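Local structure of beta subunit of photoactivated adenylyl cyclase (Beggiatoa sp. PS, 5M2A) at residues L43-G48 with T98-E103; F51-G56 with R89-W94; F164-E169 with L344-L349; S227-L232 with H243-G248. The protein makes cyclic AMP from ATP under blue-light control, using a flavin-binding BLUF sensor domain linked to an adenylyl cyclase catalytic domain. All blocks are in the same frame, centred on the assembly; numbering follows the deposited sequence.

Contact 1. Residues L43-G48 with T98-E103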
# COMPACT_ATOMS: atom_id res chain seq x y z
N LEU A 43 17.33 2.00 26.39
CA LEU A 43 15.88 1.88 26.31
C LEU A 43 15.29 3.26 26.54
O LEU A 43 15.46 3.84 27.62
CB LEU A 43 15.35 0.88 27.35
CG LEU A 43 13.83 0.75 27.45
CD1 LEU A 43 13.25 0.20 26.14
CD2 LEU A 43 13.45 -0.14 28.64
N LEU A 44 14.63 3.80 25.53
CA LEU A 44 13.96 5.09 25.61
C LEU A 44 12.45 4.89 25.54
O LEU A 44 11.96 4.01 24.83
CB LEU A 44 14.39 6.03 24.47
CG LEU A 44 15.61 6.93 24.65
CD1 LEU A 44 16.86 6.10 24.59
CD2 LEU A 44 15.64 7.99 23.56
N TYR A 45 11.71 5.70 26.29
CA TYR A 45 10.27 5.68 26.11
C TYR A 45 9.73 7.10 26.03
O TYR A 45 10.25 8.02 26.65
CB TYR A 45 9.53 4.86 27.18
CG TYR A 45 9.77 5.22 28.62
CD1 TYR A 45 10.95 4.86 29.26
CD2 TYR A 45 8.79 5.87 29.35
CE1 TYR A 45 11.15 5.17 30.59
CE2 TYR A 45 8.99 6.19 30.68
CZ TYR A 45 10.17 5.83 31.29
OH TYR A 45 10.37 6.14 32.62
N LEU A 46 8.68 7.25 25.21
CA LEU A 46 8.14 8.56 24.88
C LEU A 46 6.71 8.37 24.41
O LEU A 46 6.49 7.71 23.39
CB LEU A 46 8.98 9.23 23.78
CG LEU A 46 8.59 10.66 23.39
CD1 LEU A 46 8.74 11.61 24.58
CD2 LEU A 46 9.42 11.14 22.22
N GLN A 47 5.76 8.91 25.17
CA GLN A 47 4.35 8.94 24.76
C GLN A 47 3.86 7.55 24.34
O GLN A 47 3.43 7.33 23.21
CB GLN A 47 4.14 9.96 23.64
CG GLN A 47 4.68 11.34 23.95
CD GLN A 47 3.92 12.02 25.06
OE1 GLN A 47 2.70 12.16 24.98
NE2 GLN A 47 4.63 12.43 26.10
N GLY A 48 3.95 6.61 25.28
CA GLY A 48 3.42 5.29 25.05
C GLY A 48 4.19 4.44 24.06
O GLY A 48 3.67 3.42 23.60
N THR A 98 18.27 3.30 30.73
CA THR A 98 16.87 3.67 30.50
C THR A 98 16.73 5.18 30.54
O THR A 98 17.18 5.82 31.49
CB THR A 98 15.95 3.03 31.54
OG1 THR A 98 16.01 1.60 31.42
CG2 THR A 98 14.50 3.50 31.33
N ILE A 99 16.11 5.74 29.51
CA ILE A 99 15.93 7.18 29.39
C ILE A 99 14.44 7.45 29.25
O ILE A 99 13.81 7.01 28.28
CB ILE A 99 16.70 7.75 28.19
CG1 ILE A 99 18.19 7.43 28.31
CG2 ILE A 99 16.49 9.25 28.09
CD1 ILE A 99 19.01 7.87 27.13
N ASN A 100 13.87 8.16 30.23
CA ASN A 100 12.48 8.60 30.16
C ASN A 100 12.43 9.95 29.46
O ASN A 100 12.59 10.99 30.09
CB ASN A 100 11.86 8.68 31.55
CG ASN A 100 10.40 9.08 31.50
OD1 ASN A 100 9.83 9.26 30.43
ND2 ASN A 100 9.78 9.20 32.67
N LEU A 101 12.20 9.92 28.15
CA LEU A 101 12.20 11.16 27.39
C LEU A 101 11.02 12.07 27.74
O LEU A 101 11.09 13.27 27.48
CB LEU A 101 12.21 10.85 25.89
CG LEU A 101 13.11 11.78 25.06
CD1 LEU A 101 14.53 11.74 25.58
CD2 LEU A 101 13.08 11.41 23.58
N ASN A 102 9.95 11.52 28.33
CA ASN A 102 8.84 12.37 28.76
C ASN A 102 9.29 13.37 29.82
O ASN A 102 8.86 14.53 29.81
CB ASN A 102 7.69 11.53 29.31
CG ASN A 102 7.21 10.46 28.34
OD1 ASN A 102 6.70 10.76 27.26
ND2 ASN A 102 7.35 9.21 28.75
N GLU A 103 10.16 12.94 30.74
CA GLU A 103 10.57 13.78 31.85
C GLU A 103 11.63 14.81 31.48
O GLU A 103 11.93 15.68 32.30
CB GLU A 103 11.09 12.93 33.01
CG GLU A 103 10.02 12.13 33.74
CD GLU A 103 8.85 12.98 34.21
OE1 GLU A 103 9.09 14.11 34.70
OE2 GLU A 103 7.70 12.52 34.08

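Contact 2. Residues F51-G56 with R89-W94. With FMN (flavin mononucleotide), chain F.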
# COMPACT_ATOMS: atom_id res chain seq x y z
N PHE A 51 11.56 2.53 22.62
CA PHE A 51 12.63 2.43 21.63
C PHE A 51 13.75 1.68 22.31
O PHE A 51 14.15 2.06 23.41
CB PHE A 51 13.15 3.81 21.18
CG PHE A 51 12.07 4.77 20.75
CD1 PHE A 51 11.19 5.31 21.68
CD2 PHE A 51 11.97 5.19 19.44
CE1 PHE A 51 10.20 6.21 21.29
CE2 PHE A 51 10.98 6.09 19.06
CZ PHE A 51 10.11 6.60 19.99
N GLN A 52 14.28 0.63 21.69
CA GLN A 52 15.40 -0.04 22.32
C GLN A 52 16.47 -0.40 21.31
O GLN A 52 16.17 -0.83 20.19
CB GLN A 52 14.98 -1.29 23.10
CG GLN A 52 16.08 -1.77 24.08
CD GLN A 52 15.62 -2.88 25.01
OE1 GLN A 52 14.69 -3.63 24.69
NE2 GLN A 52 16.27 -2.99 26.16
N ILE A 53 17.72 -0.22 21.72
CA ILE A 53 18.89 -0.64 20.96
C ILE A 53 19.60 -1.70 21.80
O ILE A 53 19.87 -1.47 22.98
CB ILE A 53 19.84 0.54 20.67
CG1 ILE A 53 19.07 1.68 19.98
CG2 ILE A 53 21.01 0.09 19.81
CD1 ILE A 53 19.91 2.95 19.77
N LEU A 54 19.87 -2.85 21.20
CA LEU A 54 20.57 -3.95 21.85
C LEU A 54 21.81 -4.31 21.04
O LEU A 54 21.77 -4.32 19.81
CB LEU A 54 19.65 -5.19 21.96
CG LEU A 54 18.38 -5.09 22.80
CD1 LEU A 54 17.54 -6.36 22.65
CD2 LEU A 54 18.71 -4.84 24.27
N GLU A 55 22.92 -4.60 21.72
CA GLU A 55 24.12 -5.00 21.01
C GLU A 55 24.89 -6.03 21.84
O GLU A 55 24.84 -6.03 23.07
CB GLU A 55 25.01 -3.80 20.67
CG GLU A 55 25.12 -2.77 21.77
CD GLU A 55 25.99 -1.59 21.39
OE1 GLU A 55 26.37 -0.82 22.30
OE2 GLU A 55 26.28 -1.43 20.19
N GLY A 56 25.59 -6.90 21.13
CA GLY A 56 26.32 -7.99 21.75
C GLY A 56 26.50 -9.11 20.75
O GLY A 56 26.09 -9.01 19.60
N ARG A 89 30.90 -1.41 19.76
CA ARG A 89 29.68 -1.18 20.51
C ARG A 89 29.33 0.30 20.50
O ARG A 89 30.22 1.16 20.58
CB ARG A 89 29.83 -1.65 21.96
CG ARG A 89 29.81 -3.16 22.12
CD ARG A 89 30.01 -3.53 23.58
NE ARG A 89 30.14 -4.97 23.76
CZ ARG A 89 29.13 -5.79 24.02
NH1 ARG A 89 27.90 -5.31 24.14
NH2 ARG A 89 29.35 -7.09 24.16
N MET A 90 28.04 0.60 20.39
CA MET A 90 27.59 1.98 20.44
C MET A 90 27.54 2.52 21.86
O MET A 90 27.78 3.71 22.08
CB MET A 90 26.21 2.09 19.78
CG MET A 90 25.94 3.40 19.11
SD MET A 90 24.38 3.39 18.22
CE MET A 90 24.58 4.87 17.23
N PHE A 91 27.24 1.66 22.84
CA PHE A 91 27.07 2.06 24.23
C PHE A 91 27.85 1.11 25.13
O PHE A 91 27.28 0.41 25.97
CB PHE A 91 25.59 2.10 24.60
CG PHE A 91 24.76 2.86 23.61
CD1 PHE A 91 24.77 4.25 23.61
CD2 PHE A 91 24.00 2.20 22.67
CE1 PHE A 91 24.02 4.95 22.70
CE2 PHE A 91 23.25 2.90 21.75
CZ PHE A 91 23.26 4.28 21.77
N PRO A 92 29.18 1.09 25.00
CA PRO A 92 29.98 0.07 25.69
C PRO A 92 29.87 0.11 27.21
O PRO A 92 30.18 -0.90 27.86
CB PRO A 92 31.41 0.38 25.23
CG PRO A 92 31.39 1.84 24.92
CD PRO A 92 30.02 2.10 24.34
N ASN A 93 29.45 1.23 27.79
CA ASN A 93 29.43 1.39 29.24
C ASN A 93 28.05 1.20 29.85
O ASN A 93 27.92 1.31 31.07
CB ASN A 93 29.97 2.77 29.62
CG ASN A 93 31.36 3.03 29.06
OD1 ASN A 93 32.26 2.21 29.20
ND2 ASN A 93 31.52 4.18 28.41
N TRP A 94 27.03 0.92 29.05
CA TRP A 94 25.66 0.81 29.53
C TRP A 94 25.14 -0.60 29.26
O TRP A 94 24.79 -0.91 28.12
CB TRP A 94 24.76 1.84 28.86
CG TRP A 94 25.15 3.27 29.10
CD1 TRP A 94 25.90 3.76 30.12
CD2 TRP A 94 24.78 4.39 28.29
NE1 TRP A 94 26.03 5.13 30.00
CE2 TRP A 94 25.35 5.54 28.88
CE3 TRP A 94 24.03 4.54 27.12
CZ2 TRP A 94 25.19 6.82 28.34
CZ3 TRP A 94 23.87 5.81 26.58
CH2 TRP A 94 24.45 6.93 27.20
N1 FMN F . 15.33 -8.16 29.63
C2 FMN F . 16.71 -8.24 29.55
O2 FMN F . 17.30 -9.16 30.10
N3 FMN F . 17.42 -7.31 28.83
C4 FMN F . 16.76 -6.28 28.19
O4 FMN F . 17.39 -5.44 27.56
C4A FMN F . 15.38 -6.19 28.27
N5 FMN F . 14.73 -5.16 27.64
C5A FMN F . 13.37 -5.06 27.71
C6 FMN F . 12.73 -4.02 27.06
C7 FMN F . 11.35 -3.90 27.12
C7M FMN F . 10.69 -2.76 26.41
C8 FMN F . 10.61 -4.84 27.84
C8M FMN F . 9.12 -4.73 27.91
C9 FMN F . 11.25 -5.89 28.49
C9A FMN F . 12.63 -6.00 28.42
N10 FMN F . 13.27 -7.05 29.06
C10 FMN F . 14.65 -7.14 28.99
C1' FMN F . 12.46 -8.04 29.85
C2' FMN F . 12.45 -9.45 29.27
O2' FMN F . 11.40 -9.56 28.34
C3' FMN F . 12.23 -10.44 30.40
O3' FMN F . 11.15 -10.00 31.19
C4' FMN F . 13.48 -10.53 31.27
O4' FMN F . 14.58 -10.93 30.48
C5' FMN F . 13.30 -11.53 32.41
O5' FMN F . 13.03 -12.80 31.86
P FMN F . 13.04 -14.11 32.78
O1P FMN F . 14.48 -14.53 33.00
O2P FMN F . 12.39 -13.79 34.11
O3P FMN F . 12.28 -15.21 32.09

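Contact 3. Residues F164-E169 with L344-L349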
# COMPACT_ATOMS: atom_id res chain seq x y z
N PHE A 164 -22.00 -6.97 -4.28
CA PHE A 164 -21.51 -5.69 -3.79
C PHE A 164 -22.06 -4.52 -4.61
O PHE A 164 -22.27 -3.43 -4.06
CB PHE A 164 -19.99 -5.68 -3.79
CG PHE A 164 -19.40 -4.48 -3.10
CD1 PHE A 164 -19.61 -4.27 -1.75
CD2 PHE A 164 -18.64 -3.56 -3.81
CE1 PHE A 164 -19.08 -3.17 -1.10
CE2 PHE A 164 -18.10 -2.46 -3.17
CZ PHE A 164 -18.31 -2.26 -1.82
N SER A 165 -22.31 -4.73 -5.91
CA SER A 165 -22.90 -3.67 -6.71
C SER A 165 -24.27 -3.27 -6.19
O SER A 165 -24.64 -2.09 -6.21
CB SER A 165 -23.00 -4.09 -8.18
OG SER A 165 -21.71 -4.15 -8.76
N THR A 166 -25.05 -4.24 -5.70
CA THR A 166 -26.36 -3.91 -5.15
C THR A 166 -26.22 -3.15 -3.83
O THR A 166 -26.96 -2.19 -3.58
CB THR A 166 -27.18 -5.18 -4.95
OG1 THR A 166 -27.22 -5.92 -6.18
CG2 THR A 166 -28.59 -4.84 -4.52
N LEU A 167 -25.29 -3.58 -2.99
CA LEU A 167 -25.06 -2.90 -1.72
C LEU A 167 -24.64 -1.45 -1.93
O LEU A 167 -25.14 -0.54 -1.26
CB LEU A 167 -24.01 -3.65 -0.91
CG LEU A 167 -24.42 -5.09 -0.56
CD1 LEU A 167 -23.24 -5.86 -0.01
CD2 LEU A 167 -25.58 -5.11 0.42
N THR A 168 -23.71 -1.21 -2.87
CA THR A 168 -23.28 0.16 -3.13
C THR A 168 -24.37 0.98 -3.78
O THR A 168 -24.43 2.20 -3.58
CB THR A 168 -22.03 0.18 -4.01
OG1 THR A 168 -22.27 -0.54 -5.23
CG2 THR A 168 -20.86 -0.44 -3.28
N GLU A 169 -25.25 0.35 -4.56
CA GLU A 169 -26.34 1.08 -5.19
C GLU A 169 -27.40 1.50 -4.19
O GLU A 169 -28.00 2.58 -4.34
CB GLU A 169 -26.97 0.24 -6.30
CG GLU A 169 -28.11 0.95 -7.02
CD GLU A 169 -28.76 0.09 -8.09
OE1 GLU A 169 -28.69 -1.15 -7.99
OE2 GLU A 169 -29.35 0.67 -9.03
N LEU A 344 -32.79 -11.51 -2.57
CA LEU A 344 -33.14 -11.14 -1.21
C LEU A 344 -32.41 -9.88 -0.78
O LEU A 344 -32.98 -9.01 -0.11
CB LEU A 344 -32.82 -12.29 -0.26
CG LEU A 344 -32.97 -12.00 1.23
CD1 LEU A 344 -34.44 -12.03 1.62
CD2 LEU A 344 -32.17 -12.99 2.05
N ILE A 345 -31.13 -9.76 -1.15
CA ILE A 345 -30.37 -8.56 -0.80
C ILE A 345 -31.02 -7.33 -1.41
O ILE A 345 -31.29 -6.34 -0.72
CB ILE A 345 -28.90 -8.74 -1.23
CG1 ILE A 345 -28.27 -9.84 -0.37
CG2 ILE A 345 -28.14 -7.43 -1.14
CD1 ILE A 345 -26.84 -10.22 -0.74
N ARG A 346 -31.34 -7.38 -2.71
CA ARG A 346 -31.99 -6.25 -3.35
C ARG A 346 -33.35 -5.97 -2.73
O ARG A 346 -33.69 -4.81 -2.46
CB ARG A 346 -32.11 -6.50 -4.85
CG ARG A 346 -32.92 -5.44 -5.58
CD ARG A 346 -32.73 -5.53 -7.09
NE ARG A 346 -31.34 -5.27 -7.46
CZ ARG A 346 -30.83 -4.06 -7.63
NH1 ARG A 346 -31.59 -2.99 -7.45
NH2 ARG A 346 -29.55 -3.92 -7.96
N GLN A 347 -34.14 -7.01 -2.47
CA GLN A 347 -35.47 -6.80 -1.91
C GLN A 347 -35.40 -6.30 -0.47
O GLN A 347 -36.23 -5.49 -0.04
CB GLN A 347 -36.29 -8.09 -2.01
CG GLN A 347 -36.74 -8.41 -3.43
CD GLN A 347 -37.61 -9.65 -3.51
OE1 GLN A 347 -37.37 -10.64 -2.82
NE2 GLN A 347 -38.63 -9.59 -4.35
N THR A 348 -34.42 -6.78 0.30
CA THR A 348 -34.24 -6.26 1.66
C THR A 348 -33.93 -4.77 1.63
O THR A 348 -34.43 -4.00 2.47
CB THR A 348 -33.12 -7.02 2.37
OG1 THR A 348 -33.49 -8.40 2.50
CG2 THR A 348 -32.86 -6.44 3.75
N LEU A 349 -33.12 -4.33 0.66
CA LEU A 349 -32.73 -2.93 0.56
C LEU A 349 -33.74 -2.08 -0.19
O LEU A 349 -33.57 -0.86 -0.23
CB LEU A 349 -31.36 -2.83 -0.13
CG LEU A 349 -30.20 -3.47 0.63
CD1 LEU A 349 -28.92 -3.40 -0.20
CD2 LEU A 349 -30.02 -2.78 1.97

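Contact 4. Residues S227-L232 with H243-G248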
# COMPACT_ATOMS: atom_id res chain seq x y z
N SER A 227 -17.34 -18.84 7.66
CA SER A 227 -18.00 -19.17 8.92
C SER A 227 -18.24 -17.92 9.75
O SER A 227 -19.32 -17.75 10.34
CB SER A 227 -17.17 -20.19 9.70
OG SER A 227 -17.73 -20.41 10.98
N GLU A 228 -17.25 -17.03 9.82
CA GLU A 228 -17.41 -15.83 10.63
C GLU A 228 -18.47 -14.91 10.04
O GLU A 228 -19.23 -14.27 10.78
CB GLU A 228 -16.08 -15.10 10.77
CG GLU A 228 -15.11 -15.81 11.70
CD GLU A 228 -14.21 -14.85 12.47
OE1 GLU A 228 -14.45 -13.62 12.40
OE2 GLU A 228 -13.26 -15.30 13.14
N LEU A 229 -18.54 -14.82 8.71
CA LEU A 229 -19.60 -14.02 8.10
C LEU A 229 -20.97 -14.60 8.39
O LEU A 229 -21.93 -13.85 8.65
CB LEU A 229 -19.39 -13.91 6.60
CG LEU A 229 -18.12 -13.21 6.12
CD1 LEU A 229 -18.22 -12.93 4.63
CD2 LEU A 229 -17.80 -11.94 6.89
N LYS A 230 -21.11 -15.92 8.32
CA LYS A 230 -22.39 -16.55 8.64
C LYS A 230 -22.78 -16.25 10.09
O LYS A 230 -23.93 -15.93 10.37
CB LYS A 230 -22.32 -18.06 8.40
CG LYS A 230 -23.65 -18.78 8.58
CD LYS A 230 -23.49 -20.27 8.34
CE LYS A 230 -24.76 -21.03 8.66
NZ LYS A 230 -24.56 -22.49 8.43
N GLN A 231 -21.82 -16.35 11.01
CA GLN A 231 -22.10 -15.97 12.40
C GLN A 231 -22.55 -14.51 12.49
O GLN A 231 -23.52 -14.20 13.19
CB GLN A 231 -20.87 -16.18 13.28
CG GLN A 231 -20.53 -17.64 13.54
CD GLN A 231 -19.36 -17.80 14.49
OE1 GLN A 231 -19.28 -17.13 15.52
NE2 GLN A 231 -18.44 -18.69 14.13
N LEU A 232 -21.85 -13.61 11.80
CA LEU A 232 -22.14 -12.19 11.89
C LEU A 232 -23.54 -11.88 11.36
O LEU A 232 -24.28 -11.08 11.96
CB LEU A 232 -21.07 -11.40 11.11
CG LEU A 232 -21.21 -9.88 11.12
CD1 LEU A 232 -21.06 -9.34 12.53
CD2 LEU A 232 -20.17 -9.28 10.18
N HIS A 243 -26.14 -7.86 8.02
CA HIS A 243 -27.03 -9.01 7.87
C HIS A 243 -27.01 -9.57 6.46
O HIS A 243 -27.53 -10.67 6.23
CB HIS A 243 -28.45 -8.61 8.27
CG HIS A 243 -29.44 -9.73 8.18
ND1 HIS A 243 -29.28 -10.92 8.86
CD2 HIS A 243 -30.60 -9.85 7.48
CE1 HIS A 243 -30.30 -11.72 8.59
NE2 HIS A 243 -31.11 -11.10 7.76
N LEU A 244 -26.43 -8.83 5.51
CA LEU A 244 -26.49 -9.17 4.09
C LEU A 244 -25.12 -9.50 3.52
O LEU A 244 -24.96 -9.47 2.29
CB LEU A 244 -27.08 -8.01 3.28
CG LEU A 244 -28.57 -7.75 3.10
CD1 LEU A 244 -29.46 -8.53 4.04
CD2 LEU A 244 -28.79 -6.25 3.20
N LEU A 245 -24.13 -9.79 4.37
CA LEU A 245 -22.73 -9.89 3.95
C LEU A 245 -22.35 -11.36 3.73
O LEU A 245 -22.31 -12.16 4.68
CB LEU A 245 -21.82 -9.22 4.98
CG LEU A 245 -20.29 -9.31 4.81
CD1 LEU A 245 -19.84 -8.72 3.48
CD2 LEU A 245 -19.58 -8.62 5.98
N TYR A 246 -22.04 -11.68 2.47
CA TYR A 246 -21.56 -12.97 2.01
C TYR A 246 -20.28 -12.78 1.21
O TYR A 246 -20.03 -11.71 0.65
CB TYR A 246 -22.58 -13.68 1.12
CG TYR A 246 -23.93 -13.90 1.73
CD1 TYR A 246 -24.81 -12.84 1.91
CD2 TYR A 246 -24.35 -15.17 2.09
CE1 TYR A 246 -26.06 -13.03 2.45
CE2 TYR A 246 -25.61 -15.37 2.64
CZ TYR A 246 -26.45 -14.30 2.82
OH TYR A 246 -27.69 -14.51 3.36
N THR A 247 -19.49 -13.84 1.11
CA THR A 247 -18.25 -13.75 0.36
C THR A 247 -18.14 -14.91 -0.62
O THR A 247 -18.81 -15.94 -0.46
CB THR A 247 -17.03 -13.70 1.30
OG1 THR A 247 -15.86 -13.34 0.57
CG2 THR A 247 -16.82 -15.03 1.98
N GLY A 248 -17.35 -14.71 -1.65
CA GLY A 248 -16.88 -15.79 -2.51
C GLY A 248 -15.39 -15.74 -2.53
O GLY A 248 -14.79 -14.66 -2.43

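Contact 1. Residues L43-G48 with T98-E103
Tyr45 holds its CG between its own backbone N and carbonyl carbon (chi1 56°), while Asn100 swings its CG anti to the backbone N (chi1 -178°), and the two torsions set the Asn100 amide obliquely over the CZ/OH end of the ring, the two planes 20° apart. The Asn100 CA stands over one face of the ring, 4.0 Å from its centroid in a CH-pi contact, and Thr98 CG2 meets the ring edge at CE1, 3.8 Å away. Asn100 OD1 turns back to accept from Asn102 ND2. Asn102 OD1 in turn takes the backbone N-H of Gln47 on a lone pair (N to OD1 2.9 Å), with a weak second bond from Gln47 NE2. With an alanine at Tyr45, Asn100 and the Thr98 methyl would probably lose the surface they rest on, leaving a gap between the strand and helix 20-36. Beneath these side chains runs a parallel strand pair: Ile99 N donates to Leu43 O at 2.8 Å, then Tyr45 N to Ile99 O and Leu101 N to Tyr45 O. In this BLUF-domain sheet, Tyr45 faces Leu20 and Ile23 of helix 20-36, and Leu43, on the same side, touches the flavin. Leu44 and Ile99 face the other way, with Leu101 nearby; Leu44 and Leu101 pack on Ile112 of the second subunit, Ile99 on its Met108, while Leu46 lies against helix 110-129 of its own chain.

Contact 2. Residues F51-G56 with R89-W94
Glu55, near the end of strand 49-55, and Arg89, in a loop leading into a type I turn from Phe91 to Trp94, come closest in backbone terms, their CA atoms 6.8 Å apart. Strand side chains alternate, with Ile53 and Glu55 directed at the loop and Gln52 and Leu54 at the flavin. Glu55 CG lies between the backbone N and carbonyl carbon (chi1 41°) and the chain then runs extended, carrying the carboxylate to the loop. There it faces two consecutive backbone N-H groups end on: Met90 N reaches OE2 at 2.7 Å in an almost straight bond (175°), and Phe91 N reaches OE1 at 2.7 Å, both on syn lone pairs. Ile53 CD1 touches the edge of the Phe91 ring at CE2, 3.9 Å away, while Met90 CB covers one face of that ring. Arg89 gives only a weak NH1 bond to Glu55 O; its main partners are Asn38 O and Thr40 OG1. Gln52 NE2 donates to FMN N5 at 3.0 Å and more weakly to FMN O4, and Gln52 OE1 is bonded to Tyr10 OH, the glutamine-tyrosine pair characteristic of BLUF photoreceptors. Arg7 adds a salt bridge to Glu55 OE2, and Thr40 OG1 a bond to OE1. With both oxygens gripped by donors and a cation alongside, Glu55 is likely to stay ionised, fixing the loop to the strand that presents Gln52 to the flavin.

Contact 3. Residues F164-E169 with L344-L349
Glu169 and Arg346 join a near-parallel helix pair at the adenylyl cyclase catalytic domain, made by helix 164-170 and the C-terminal 338-349 (8° between the short axes, 9.8 Å apart). Their salt bridge is lopsided: Glu169 OE1 takes the N-H of Arg346 NH2 at 2.9 Å, nearly straight and in the guanidinium plane, while NH1 makes only a weak bond to the same oxygen. Because the carboxylate is turned 73° from the guanidinium, a single oxygen does the work. Thr166 CG2 lies over one face of the guanidinium, 3.7 Å from NH2, and supports it from that side. A bend at chi3 (-63°) brings the arginine's flat end across to Thr166 and Glu169. An alanine in place of Arg346 would probably leave Glu169 without this charged mate and uncover the Thr166 methyl. On the buried side, Leu167 CD2 touches both Ile345 CG2 and Leu349 CD1, each at 3.8 Å, one turn apart on the partner helix. Further out, Ile345 rests on Ala163, and Leu349 on Leu171 and Leu244. Elsewhere on helix 164-170, Phe164 packs on Leu272 of the second subunit. Within helix 338-349, Leu344 O accepts from both Thr348 N and Thr348 OG1, which reach it from opposite faces of its plane, the hydroxyl at 2.7 Å.

Contact 4. Residues S227-L232 with H243-G248
Leu229 CD1 sits over one face of the peptide group joining Tyr246 to Thr247, 4.0 Å from Tyr246 C, making this peptide the flat group that matters across the contact. Tyr246 leaves the backbone on the side away from the helix; its ring makes a cation-pi contact with Arg233 and meets Tyr336 edge-to-face. The two segments meet by apolar packing, with no hydrogen bond between them, and Leu229 is the main wedge. Its CG stands anti to the carbonyl carbon (chi1 -63°), which turns CD1 against Thr247 and CD2 against Leu245. CD1 comes up to Thr247 CB at 3.6 Å and to Thr247 CG2 at 3.7 Å, the two side chains crossing at about a right angle. The other branch, CD2, meets Leu245 CD2 at 3.9 Å. One turn on, Leu232 CD2 adds a looser touch to the same Leu245 methyl at 4.3 Å. The polar end of Thr247 serves other partners, its OG1 being hydrogen-bonded to Tyr183 OH and to the backbone O of Asp160, a magnesium ligand, so the residue met by the helix also adjoins the metal-binding strand. In the cyclase fold, helix 215-235 thus covers the entry to strand 247-258, with Ile186 of helix 173-193 against Leu229, Arg182 against Leu232, and Ile161 of strand 150-161 against Leu245.

How the contacts relate
The four contacts form two touching pairs at the two ends of the molecule. Contacts 1 and 2 share the BLUF sheet, where strands 40-46 and 49-55 are neighbours: Leu44 O lies 2.7 Å from Phe51 N, and Leu43 and Gln52 both belong to the flavin pocket. Contacts 3 and 4, with centres about 15 Å apart, meet in the cyclase part through Leu244, whose CD2 is 3.9 Å from Leu349 CD2. Both come near the metal site, the side chains of Leu167 and Thr247 each about 8 Å from the magnesium ion. Between the pairs the gap is wide: contact 2 is about 59 Å from contact 3, centre to centre. Contacts 1, 2 and 3 also touch the second subunit.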